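Local coordinates for protein putative aldolase (Bacteroides vulgatus ATCC 8482, PDB 3DXI) that is a putative aldolase that adopts a closed eight-stranded parallel beta/alpha barrel of the HMGL-like family, its precise role unestablished, at residues A[182-192]-A[210-218]. Residues are numbered along the deposited sequence; the frame is centred on the assembly and turned at random.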
loop_
_atom_site.group_PDB
_atom_site.type_symbol
_atom_site.label_atom_id
_atom_site.label_comp_id
_atom_site.label_asym_id
_atom_site.label_seq_id
_atom_site.Cartn_x
_atom_site.Cartn_y
_atom_site.Cartn_z
ATOM N N ARG A 182 -11.375 5.414 -23.848
ATOM C CA ARG A 182 -10.962 6.407 -24.833
ATOM C C ARG A 182 -11.479 6.082 -26.239
ATOM O O ARG A 182 -11.558 6.969 -27.088
ATOM C CB ARG A 182 -9.434 6.518 -24.871
ATOM C CG ARG A 182 -8.784 6.975 -23.566
ATOM C CD ARG A 182 -9.149 8.401 -23.223
ATOM N NE ARG A 182 -8.199 8.974 -22.273
ATOM C CZ ARG A 182 -8.343 10.166 -21.702
ATOM N NH1 ARG A 182 -9.405 10.913 -21.981
ATOM N NH2 ARG A 182 -7.424 10.611 -20.857
ATOM N N LYS A 183 -11.820 4.820 -26.488
ATOM C CA LYS A 183 -12.338 4.417 -27.799
ATOM C C LYS A 183 -13.821 4.732 -27.934
ATOM O O LYS A 183 -14.337 4.846 -29.047
ATOM C CB LYS A 183 -12.191 2.907 -28.022
ATOM C CG LYS A 183 -10.785 2.370 -28.152
ATOM C CD LYS A 183 -10.853 0.861 -28.368
ATOM C CE LYS A 183 -9.477 0.239 -28.465
ATOM N NZ LYS A 183 -9.570 -1.242 -28.578
ATOM N N TYR A 184 -14.505 4.873 -26.804
ATOM C CA TYR A 184 -15.940 5.105 -26.825
ATOM C C TYR A 184 -16.441 6.476 -26.397
ATOM O O TYR A 184 -17.594 6.826 -26.666
ATOM C CB TYR A 184 -16.620 4.005 -26.015
ATOM C CG TYR A 184 -16.385 2.633 -26.611
ATOM C CD1 TYR A 184 -17.087 2.217 -27.741
ATOM C CD2 TYR A 184 -15.415 1.780 -26.090
ATOM C CE1 TYR A 184 -16.829 0.988 -28.341
ATOM C CE2 TYR A 184 -15.142 0.546 -26.684
ATOM C CZ TYR A 184 -15.853 0.157 -27.812
ATOM O OH TYR A 184 -15.576 -1.049 -28.422
ATOM N N THR A 185 -15.597 7.257 -25.733
ATOM C CA THR A 185 -16.011 8.593 -25.333
ATOM C C THR A 185 -14.836 9.555 -25.439
ATOM O O THR A 185 -13.683 9.151 -25.289
ATOM C CB THR A 185 -16.608 8.609 -23.895
ATOM O OG1 THR A 185 -16.912 9.959 -23.527
ATOM C CG2 THR A 185 -15.644 8.007 -22.891
ATOM N N HIS A 186 -15.141 10.820 -25.724
ATOM C CA HIS A 186 -14.124 11.856 -25.877
ATOM C C HIS A 186 -13.934 12.676 -24.609
ATOM O O HIS A 186 -13.004 13.476 -24.525
ATOM C CB HIS A 186 -14.507 12.817 -27.009
ATOM C CG HIS A 186 -14.471 12.199 -28.374
ATOM N ND1 HIS A 186 -13.306 12.049 -29.093
ATOM C CD2 HIS A 186 -15.459 11.682 -29.141
ATOM C CE1 HIS A 186 -13.576 11.462 -30.246
ATOM N NE2 HIS A 186 -14.876 11.228 -30.299
ATOM N N VAL A 187 -14.811 12.482 -23.627
ATOM C CA VAL A 187 -14.735 13.251 -22.390
ATOM C C VAL A 187 -13.546 12.922 -21.493
ATOM O O VAL A 187 -12.958 11.841 -21.572
ATOM C CB VAL A 187 -16.030 13.104 -21.552
ATOM C CG1 VAL A 187 -17.231 13.543 -22.375
ATOM C CG2 VAL A 187 -16.193 11.670 -21.071
ATOM N N PRO A 188 -13.159 13.881 -20.641
ATOM C CA PRO A 188 -12.038 13.695 -19.717
ATOM C C PRO A 188 -12.312 12.448 -18.870
ATOM O O PRO A 188 -13.461 12.173 -18.512
ATOM C CB PRO A 188 -12.063 14.979 -18.894
ATOM C CG PRO A 188 -12.540 16.001 -19.901
ATOM C CD PRO A 188 -13.666 15.266 -20.591
ATOM N N VAL A 189 -11.271 11.685 -18.564
ATOM C CA VAL A 189 -11.450 10.475 -17.768
ATOM C C VAL A 189 -10.734 10.572 -16.425
ATOM O O VAL A 189 -9.683 11.210 -16.312
ATOM C CB VAL A 189 -10.930 9.228 -18.525
ATOM C CG1 VAL A 189 -11.163 7.971 -17.698
ATOM C CG2 VAL A 189 -11.628 9.118 -19.884
ATOM N N GLY A 190 -11.320 9.941 -15.411
ATOM C CA GLY A 190 -10.725 9.941 -14.085
ATOM C C GLY A 190 -10.682 8.548 -13.480
ATOM O O GLY A 190 -11.297 7.608 -13.998
ATOM N N PHE A 191 -9.952 8.417 -12.377
ATOM C CA PHE A 191 -9.823 7.149 -11.673
ATOM C C PHE A 191 -9.953 7.364 -10.171
ATOM O O PHE A 191 -9.359 8.291 -9.606
ATOM C CB PHE A 191 -8.461 6.510 -11.952
ATOM C CG PHE A 191 -8.211 5.247 -11.163
ATOM C CD1 PHE A 191 -8.947 4.083 -11.426
ATOM C CD2 PHE A 191 -7.259 5.223 -10.141
ATOM C CE1 PHE A 191 -8.740 2.917 -10.685
ATOM C CE2 PHE A 191 -7.037 4.062 -9.389
ATOM C CZ PHE A 191 -7.778 2.902 -9.661
ATOM N N HIS A 192 -10.741 6.512 -9.529
ATOM C CA HIS A 192 -10.918 6.574 -8.083
ATOM C C HIS A 192 -10.602 5.175 -7.566
ATOM O O HIS A 192 -11.425 4.261 -7.661
ATOM C CB HIS A 192 -12.352 6.970 -7.712
ATOM C CG HIS A 192 -12.571 7.117 -6.235
ATOM N ND1 HIS A 192 -13.171 8.226 -5.677
ATOM C CD2 HIS A 192 -12.288 6.287 -5.202
ATOM C CE1 HIS A 192 -13.249 8.072 -4.367
ATOM N NE2 HIS A 192 -12.720 6.902 -4.053
ATOM N N ASP A 210 -0.502 7.288 -18.376
ATOM C CA ASP A 210 -1.186 6.991 -19.633
ATOM C C ASP A 210 -2.104 8.142 -20.058
ATOM O O ASP A 210 -3.007 7.959 -20.877
ATOM C CB ASP A 210 -2.010 5.702 -19.527
ATOM C CG ASP A 210 -1.190 4.462 -19.816
ATOM O OD1 ASP A 210 0.014 4.593 -20.132
ATOM O OD2 ASP A 210 -1.755 3.350 -19.733
ATOM N N GLY A 211 -1.881 9.318 -19.480
ATOM C CA GLY A 211 -2.667 10.487 -19.834
ATOM C C GLY A 211 -4.038 10.689 -19.210
ATOM O O GLY A 211 -4.832 11.469 -19.737
ATOM N N ILE A 212 -4.333 10.016 -18.102
ATOM C CA ILE A 212 -5.635 10.189 -17.462
ATOM C C ILE A 212 -5.792 11.661 -17.046
ATOM O O ILE A 212 -4.809 12.340 -16.738
ATOM C CB ILE A 212 -5.785 9.250 -16.234
ATOM C CG1 ILE A 212 -7.270 8.978 -15.974
ATOM C CG2 ILE A 212 -5.128 9.876 -15.016
ATOM C CD1 ILE A 212 -7.541 7.729 -15.166
ATOM N N ASP A 213 -7.030 12.142 -17.036
ATOM C CA ASP A 213 -7.327 13.539 -16.722
ATOM C C ASP A 213 -7.608 13.875 -15.250
ATOM O O ASP A 213 -7.305 14.982 -14.797
ATOM C CB ASP A 213 -8.525 13.986 -17.569
ATOM C CG ASP A 213 -8.350 13.662 -19.047
ATOM O OD1 ASP A 213 -7.670 14.433 -19.751
ATOM O OD2 ASP A 213 -8.880 12.630 -19.503
ATOM N N PHE A 214 -8.185 12.929 -14.514
ATOM C CA PHE A 214 -8.544 13.138 -13.107
ATOM C C PHE A 214 -8.160 11.976 -12.185
ATOM O O PHE A 214 -8.234 10.810 -12.575
ATOM C CB PHE A 214 -10.060 13.333 -12.984
ATOM C CG PHE A 214 -10.519 14.761 -13.089
ATOM C CD1 PHE A 214 -10.658 15.545 -11.945
ATOM C CD2 PHE A 214 -10.866 15.309 -14.321
ATOM C CE1 PHE A 214 -11.141 16.850 -12.024
ATOM C CE2 PHE A 214 -11.351 16.618 -14.416
ATOM C CZ PHE A 214 -11.489 17.388 -13.262
ATOM N N ILE A 215 -7.756 12.301 -10.961
ATOM C CA ILE A 215 -7.438 11.281 -9.961
ATOM C C ILE A 215 -8.067 11.706 -8.635
ATOM O O ILE A 215 -7.948 12.862 -8.227
ATOM C CB ILE A 215 -5.915 11.096 -9.735
ATOM C CG1 ILE A 215 -5.256 10.513 -10.987
ATOM C CG2 ILE A 215 -5.679 10.158 -8.552
ATOM C CD1 ILE A 215 -5.752 9.130 -11.357
ATOM N N ASP A 216 -8.750 10.763 -7.991
ATOM C CA ASP A 216 -9.411 10.971 -6.701
ATOM C C ASP A 216 -8.554 10.397 -5.566
ATOM O O ASP A 216 -7.906 9.357 -5.722
ATOM C CB ASP A 216 -10.769 10.250 -6.661
ATOM C CG ASP A 216 -11.865 10.976 -7.426
ATOM O OD1 ASP A 216 -11.559 11.855 -8.264
ATOM O OD2 ASP A 216 -13.048 10.643 -7.187
ATOM N N ALA A 217 -8.580 11.068 -4.420
ATOM C CA ALA A 217 -7.853 10.624 -3.233
ATOM C C ALA A 217 -8.416 11.383 -2.036
ATOM O O ALA A 217 -9.220 12.293 -2.209
ATOM C CB ALA A 217 -6.362 10.895 -3.386
ATOM N N THR A 218 -8.014 10.994 -0.828
ATOM C CA THR A 218 -8.473 11.658 0.387
ATOM C C THR A 218 -7.335 11.704 1.405
ATOM O O THR A 218 -6.418 10.885 1.349
ATOM C CB THR A 218 -9.683 10.919 1.024
ATOM O OG1 THR A 218 -9.291 9.597 1.419
ATOM C CG2 THR A 218 -10.838 10.825 0.030
HETATM O O HOH W 1 -5.540 8.262 -21.852
HETATM O O HOH W 2 -9.439 14.024 -22.514
HETATM O O HOH W 3 -10.906 10.942 -10.754
#
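Phe191, Asp216 and Asp213 bury the most surface where strands 189-192 and 214-217 run side by side as the seventh and eighth strands of a TIM barrel, joined through helix 200-209 in a beta-alpha-beta unit. Phe191 holds the parallel ladder with its backbone, its N bonding to Phe214 O and its O receiving Asp216 N (3.0 Å). Its side chain turns outward to the helices: CB rests on Ile212 CD1 (3.6 Å), Ile215 CD1 lies at the ring edge, and the ring continues toward Val174 and Ser204, a place suited to a large apolar group. Across from Phe214, Gly190 has no side chain, and its CA comes within 3.6 Å of Phe214 CB. Asp213 lies just ahead of strand 214-217. With CG anti to its carbonyl carbon (chi1 -50°), its OD2 is directed to Val189 N, a nearly straight bond of 2.7 Å. Arg182, on helix 171-184, forms a salt bridge with the same oxygen (Arg182 NH2 to Asp213 OD2, 2.8 Å) from the opposite face of the carboxylate, the guanidinium standing almost perpendicular to it (89°). One acid thus ties the start of strand 189-192 to the preceding helix. On the barrel interior, Asp216 OD2 serves two N-H donors: it forms a salt bridge with Arg105 and, through its anti lone pair, accepts a 2.9 Å bond from His192 ND1, which helps set the rotation of an imidazole turned 70° from the carboxylate.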